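Local coordinates for endoglucanase, glycoside hydrolase family 5 protein (Cytophaga hutchinsonii, PDB 5IHS) that probably hydrolyses internal beta-1,4-glucosidic bonds of cellulose, as an endoglucanase built on a TIM barrel, at residues A[30-35]-A[44-50]; A[79-83]-A[324-328]. All coordinates share one frame; numbering follows the deposited sequence.

Contact 1: A[30-35]-A[44-50]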
loop_
_atom_site.group_PDB
_atom_site.type_symbol
_atom_site.label_atom_id
_atom_site.label_comp_id
_atom_site.label_asym_id
_atom_site.label_seq_id
_atom_site.Cartn_x
_atom_site.Cartn_y
_atom_site.Cartn_z
ATOM N N GLU A 30 9.689 -6.997 14.715
ATOM C CA GLU A 30 10.882 -7.536 15.371
ATOM C C GLU A 30 11.439 -8.739 14.615
ATOM O O GLU A 30 12.657 -8.921 14.544
ATOM C CB GLU A 30 10.582 -7.890 16.830
ATOM C CG GLU A 30 10.464 -6.661 17.700
ATOM C CD GLU A 30 9.949 -6.942 19.098
ATOM O OE1 GLU A 30 9.477 -8.065 19.361
ATOM O OE2 GLU A 30 10.003 -6.023 19.940
ATOM N N LYS A 31 10.565 -9.553 14.026
ATOM C CA LYS A 31 11.005 -10.716 13.257
ATOM C C LYS A 31 11.824 -10.315 12.037
ATOM O O LYS A 31 12.921 -10.837 11.811
ATOM C CB LYS A 31 9.796 -11.568 12.850
ATOM C CG LYS A 31 10.149 -12.803 12.021
ATOM C CD LYS A 31 8.900 -13.507 11.503
ATOM C CE LYS A 31 9.221 -14.721 10.651
ATOM N NZ LYS A 31 9.823 -15.836 11.420
ATOM N N TYR A 32 11.293 -9.411 11.212
ATOM C CA TYR A 32 11.941 -9.099 9.939
ATOM C C TYR A 32 12.859 -7.881 10.013
ATOM O O TYR A 32 13.822 -7.795 9.239
ATOM C CB TYR A 32 10.892 -8.869 8.848
ATOM C CG TYR A 32 10.104 -10.086 8.421
ATOM C CD1 TYR A 32 10.723 -11.303 8.158
ATOM C CD2 TYR A 32 8.732 -10.003 8.231
ATOM C CE1 TYR A 32 9.989 -12.402 7.725
ATOM C CE2 TYR A 32 7.999 -11.087 7.809
ATOM C CZ TYR A 32 8.615 -12.282 7.550
ATOM O OH TYR A 32 7.824 -13.332 7.116
ATOM N N GLY A 33 12.560 -6.925 10.893
ATOM C CA GLY A 33 13.396 -5.753 11.077
ATOM C C GLY A 33 13.305 -4.743 9.943
ATOM O O GLY A 33 12.287 -4.609 9.250
ATOM N N LYS A 34 14.395 -4.004 9.769
ATOM C CA LYS A 34 14.473 -3.002 8.717
ATOM C C LYS A 34 14.394 -3.670 7.355
ATOM O O LYS A 34 15.053 -4.684 7.102
ATOM C CB LYS A 34 15.805 -2.261 8.818
ATOM C CG LYS A 34 15.952 -1.363 10.030
ATOM C CD LYS A 34 17.356 -0.755 10.083
ATOM C CE LYS A 34 17.512 0.278 11.168
ATOM N NZ LYS A 34 18.889 0.827 11.141
ATOM N N LEU A 35 13.615 -3.067 6.461
ATOM C CA LEU A 35 13.409 -3.567 5.112
ATOM C C LEU A 35 14.277 -2.809 4.115
ATOM O O LEU A 35 14.581 -1.625 4.283
ATOM C CB LEU A 35 11.942 -3.416 4.710
ATOM C CG LEU A 35 10.952 -4.094 5.654
ATOM C CD1 LEU A 35 9.530 -3.819 5.166
ATOM C CD2 LEU A 35 11.187 -5.588 5.784
ATOM N N GLY A 44 14.826 -8.306 4.448
ATOM C CA GLY A 44 14.912 -7.814 5.803
ATOM C C GLY A 44 16.339 -7.886 6.341
ATOM O O GLY A 44 17.219 -8.540 5.784
ATOM N N GLN A 45 16.548 -7.213 7.476
ATOM C CA GLN A 45 17.912 -7.011 7.968
ATOM C C GLN A 45 18.570 -8.294 8.457
ATOM O O GLN A 45 19.797 -8.317 8.598
ATOM C CB GLN A 45 17.961 -5.945 9.060
ATOM C CG GLN A 45 17.471 -6.391 10.412
ATOM C CD GLN A 45 17.511 -5.270 11.440
ATOM O OE1 GLN A 45 16.588 -4.474 11.518
ATOM N NE2 GLN A 45 18.570 -5.221 12.249
ATOM N N TYR A 46 17.802 -9.351 8.708
ATOM C CA TYR A 46 18.342 -10.610 9.201
ATOM C C TYR A 46 18.466 -11.660 8.106
ATOM O O TYR A 46 18.687 -12.835 8.413
ATOM C CB TYR A 46 17.489 -11.123 10.366
ATOM C CG TYR A 46 17.291 -10.085 11.456
ATOM C CD1 TYR A 46 18.364 -9.625 12.215
ATOM C CD2 TYR A 46 16.033 -9.565 11.724
ATOM C CE1 TYR A 46 18.185 -8.676 13.200
ATOM C CE2 TYR A 46 15.842 -8.619 12.713
ATOM C CZ TYR A 46 16.922 -8.179 13.448
ATOM O OH TYR A 46 16.742 -7.230 14.428
ATOM N N GLY A 47 18.349 -11.257 6.844
ATOM C CA GLY A 47 18.549 -12.152 5.724
ATOM C C GLY A 47 17.299 -12.810 5.189
ATOM O O GLY A 47 17.404 -13.719 4.354
ATOM N N ASP A 48 16.123 -12.386 5.629
ATOM C CA ASP A 48 14.889 -12.925 5.085
ATOM C C ASP A 48 14.550 -12.236 3.772
ATOM O O ASP A 48 14.780 -11.035 3.606
ATOM C CB ASP A 48 13.736 -12.646 6.049
ATOM C CG ASP A 48 13.924 -13.293 7.391
ATOM O OD1 ASP A 48 13.723 -14.521 7.488
ATOM O OD2 ASP A 48 14.260 -12.582 8.360
ATOM N N THR A 49 13.961 -12.993 2.847
ATOM C CA THR A 49 13.208 -12.397 1.749
ATOM C C THR A 49 11.776 -12.209 2.252
ATOM O O THR A 49 11.148 -13.168 2.722
ATOM C CB THR A 49 13.262 -13.263 0.490
ATOM O OG1 THR A 49 14.629 -13.451 0.111
ATOM C CG2 THR A 49 12.510 -12.584 -0.662
ATOM N N VAL A 50 11.278 -10.977 2.216
ATOM C CA VAL A 50 10.052 -10.596 2.905
ATOM C C VAL A 50 8.931 -10.368 1.905
ATOM O O VAL A 50 9.118 -9.694 0.882
ATOM C CB VAL A 50 10.283 -9.334 3.761
ATOM C CG1 VAL A 50 9.005 -8.909 4.449
ATOM C CG2 VAL A 50 11.371 -9.567 4.789
HETATM O O HOH W 1 14.333 -6.827 15.330
HETATM O O HOH W 2 14.001 -13.152 10.971
HETATM O O HOH W 3 15.063 -10.045 8.086
#

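Contact 2: A[79-83]-A[324-328]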
loop_
_atom_site.group_PDB
_atom_site.type_symbol
_atom_site.label_atom_id
_atom_site.label_comp_id
_atom_site.label_asym_id
_atom_site.label_seq_id
_atom_site.Cartn_x
_atom_site.Cartn_y
_atom_site.Cartn_z
ATOM N N TRP A 79 -7.410 -10.329 11.324
ATOM C CA TRP A 79 -7.143 -10.472 9.901
ATOM C C TRP A 79 -5.719 -10.946 9.609
ATOM O O TRP A 79 -5.427 -11.294 8.465
ATOM C CB TRP A 79 -7.421 -9.156 9.151
ATOM C CG TRP A 79 -8.884 -8.808 9.044
ATOM C CD1 TRP A 79 -9.799 -8.764 10.058
ATOM C CD2 TRP A 79 -9.592 -8.455 7.854
ATOM N NE1 TRP A 79 -11.032 -8.411 9.574
ATOM C CE2 TRP A 79 -10.934 -8.226 8.219
ATOM C CE3 TRP A 79 -9.225 -8.336 6.512
ATOM C CZ2 TRP A 79 -11.912 -7.888 7.288
ATOM C CZ3 TRP A 79 -10.206 -7.999 5.596
ATOM C CH2 TRP A 79 -11.525 -7.789 5.991
ATOM N N LYS A 80 -4.824 -10.934 10.594
ATOM C CA LYS A 80 -3.434 -11.362 10.405
ATOM C C LYS A 80 -2.708 -10.494 9.376
ATOM O O LYS A 80 -1.827 -10.967 8.660
ATOM C CB LYS A 80 -3.327 -12.853 10.067
ATOM C CG LYS A 80 -4.146 -13.761 10.984
ATOM C CD LYS A 80 -3.834 -13.598 12.467
ATOM C CE LYS A 80 -4.663 -14.578 13.293
ATOM N NZ LYS A 80 -4.480 -14.408 14.752
ATOM N N CYS A 81 -3.030 -9.204 9.338
ATOM C CA CYS A 81 -2.257 -8.280 8.515
ATOM C C CYS A 81 -0.842 -8.115 9.055
ATOM O O CYS A 81 -0.640 -7.905 10.257
ATOM C CB CYS A 81 -2.911 -6.899 8.504
ATOM S SG CYS A 81 -4.451 -6.768 7.632
ATOM N N THR A 82 0.136 -8.135 8.147
ATOM C CA THR A 82 1.502 -7.752 8.479
ATOM C C THR A 82 1.841 -6.339 8.019
ATOM O O THR A 82 2.928 -5.838 8.345
ATOM C CB THR A 82 2.501 -8.767 7.927
ATOM O OG1 THR A 82 2.313 -8.870 6.513
ATOM C CG2 THR A 82 2.325 -10.130 8.589
ATOM N N VAL A 83 0.914 -5.682 7.314
ATOM C CA VAL A 83 1.056 -4.300 6.880
ATOM C C VAL A 83 -0.350 -3.711 6.797
ATOM O O VAL A 83 -1.323 -4.412 6.487
ATOM C CB VAL A 83 1.820 -4.218 5.528
ATOM C CG1 VAL A 83 1.081 -4.972 4.405
ATOM C CG2 VAL A 83 2.100 -2.778 5.122
ATOM N N ASN A 324 -0.558 -15.523 6.184
ATOM C CA ASN A 324 0.198 -14.863 7.235
ATOM C C ASN A 324 0.080 -15.562 8.584
ATOM O O ASN A 324 0.927 -15.343 9.456
ATOM C CB ASN A 324 -0.256 -13.415 7.406
ATOM C CG ASN A 324 0.206 -12.505 6.288
ATOM O OD1 ASN A 324 1.007 -12.883 5.414
ATOM N ND2 ASN A 324 -0.282 -11.279 6.326
ATOM N N GLY A 325 -0.944 -16.389 8.788
ATOM C CA GLY A 325 -1.080 -17.107 10.035
ATOM C C GLY A 325 0.197 -17.811 10.461
ATOM O O GLY A 325 0.629 -17.703 11.617
ATOM N N PRO A 326 0.825 -18.555 9.544
ATOM C CA PRO A 326 2.069 -19.260 9.915
ATOM C C PRO A 326 3.220 -18.332 10.275
ATOM O O PRO A 326 4.106 -18.715 11.052
ATOM C CB PRO A 326 2.374 -20.102 8.669
ATOM C CG PRO A 326 1.023 -20.324 8.025
ATOM C CD PRO A 326 0.273 -19.035 8.261
ATOM N N ILE A 327 3.243 -17.118 9.724
ATOM C CA ILE A 327 4.266 -16.151 10.099
ATOM C C ILE A 327 4.081 -15.733 11.551
ATOM O O ILE A 327 5.028 -15.748 12.348
ATOM C CB ILE A 327 4.255 -14.939 9.146
ATOM C CG1 ILE A 327 4.460 -15.386 7.696
ATOM C CG2 ILE A 327 5.346 -13.956 9.550
ATOM C CD1 ILE A 327 4.305 -14.277 6.654
ATOM N N PHE A 328 2.854 -15.366 11.927
ATOM C CA PHE A 328 2.583 -15.078 13.333
ATOM C C PHE A 328 2.870 -16.293 14.211
ATOM O O PHE A 328 3.413 -16.158 15.315
ATOM C CB PHE A 328 1.137 -14.620 13.516
ATOM C CG PHE A 328 0.884 -13.193 13.082
ATOM C CD1 PHE A 328 1.137 -12.132 13.939
ATOM C CD2 PHE A 328 0.379 -12.917 11.818
ATOM C CE1 PHE A 328 0.903 -10.822 13.542
ATOM C CE2 PHE A 328 0.140 -11.602 11.397
ATOM C CZ PHE A 328 0.402 -10.549 12.266
HETATM O O HOH W 4 3.285 -11.182 5.480
#

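Contact 1: A[30-35]-A[44-50]
The N-terminal beta-hairpin, strands 35-38 and 41-44, joins helix 28-32 to the loop leading into barrel strand 53-57, and here Leu35 and Gly44 form the antiparallel, non-hydrogen-bonded pair at its open end. Glycine suits position 44, since a side chain would collide with the carbonyl of Tyr32. From Gly44 a type I turn runs to Gly47 and presents Gln45 and Tyr46 to the end of the helix. Gln45 OE1 takes the N-H of Lys34 at 2.8 Å, almost straight at 177° and on an in-plane lone pair; its CG lies between the backbone N and the carbonyl carbon (chi1 76°), which brings the amide of the extended chain alongside Gly33. A side chain at Gly33 would strike OE1, and the positive phi also favours glycine. Tyr32 O receives a long, bent hydrogen bond from Gln45 N (3.3 Å) and a firmer one from a water that accepts from Tyr46 N. This water and a second one, bound to Lys31 O, each also donate to Asp48 OD2, so the carboxylate holds in place the waters that supply hydrogens to the helix end. Tyr46 OH reaches Glu30 O through a third water. The Tyr32 ring is sandwiched between Lys31 CD and Val50 CG2, the latter 4.1 Å from the ring centroid in a CH-pi contact, with Asp48 at the ring edge. Were Tyr32 cut back to an alanine, Val50 would probably lose its aromatic partner and a gap would open beside Ile327 and Tyr119. Leu35 CD2 meets Val50 CG2 at 4.1 Å, continuing the apolar packing from hairpin to loop at the foot of the barrel, as in many bacterial family 5 cellulases.

Contact 2: A[79-83]-A[324-328]
Asn324 and Phe328, one turn apart on the last helix of the (beta/alpha)8 barrel (311-329), pack against the loop that carries the chain from helix 69-77 into barrel strand 83-89. Asn324 ND2 gives a hydrogen bond of 2.8 Å to Lys80 O, with an N-H...O angle of 162° and the acceptor only 5° out of the amide plane. With CG anti to its own carbonyl carbon (chi1 -73°), the amide is sent from the helix towards the loop, where an asparagine can donate and accept at once. The Phe328 ring comes in edge first: CE2 lies 3.4 Å from Lys80 O, and CZ 3.5 Å from Cys81 O. The latter carbonyl is buried and has no hydrogen-bonding partner, so the slightly positive ring edge probably offers it modest electrostatic relief. Thr82 CG2 also touches Phe328 CE2, at 3.9 Å, while Lys80 lays its CB beside the same ring carbon.

Further out, Lys80, the first residue beyond helix 69-77 to leave helical angles, has positive phi, which turns the chain, and its side chain bends back so that NZ bonds Asp77 O. Arg53, at the start of the neighbouring strand, fixes both partners: its NH1 bonds Asn324 OD1 and its backbone N bonds Thr82 OG1. A water spans the same two oxygens, accepting from Thr82 OG1 at 2.7 Å and donating to Asn324 OD1 at 2.8 Å.

How the contacts relate
Contact 1 closes before contact 2 opens along the chain, and their centres lie 15 Å apart. They touch through helix 311-329, where Ile327 CG2 lies 3.5 Å from Tyr32 OH, and Lys31 NZ bonds Ser330 just beyond that helix. Ile28 of helix 28-32 meets Ile327 and Phe328, so the first and last helices pack against each other. Tyr119, at the start of strand 119-125, serves both: its OH bonds Gly33 O and its backbone bonds Thr82. Both contacts thus sit where the barrel strands begin, joining the two ends of the modelled chain at the opposite end of the barrel from the C-terminal ends of the strands, which carry the active site in family 5 enzymes.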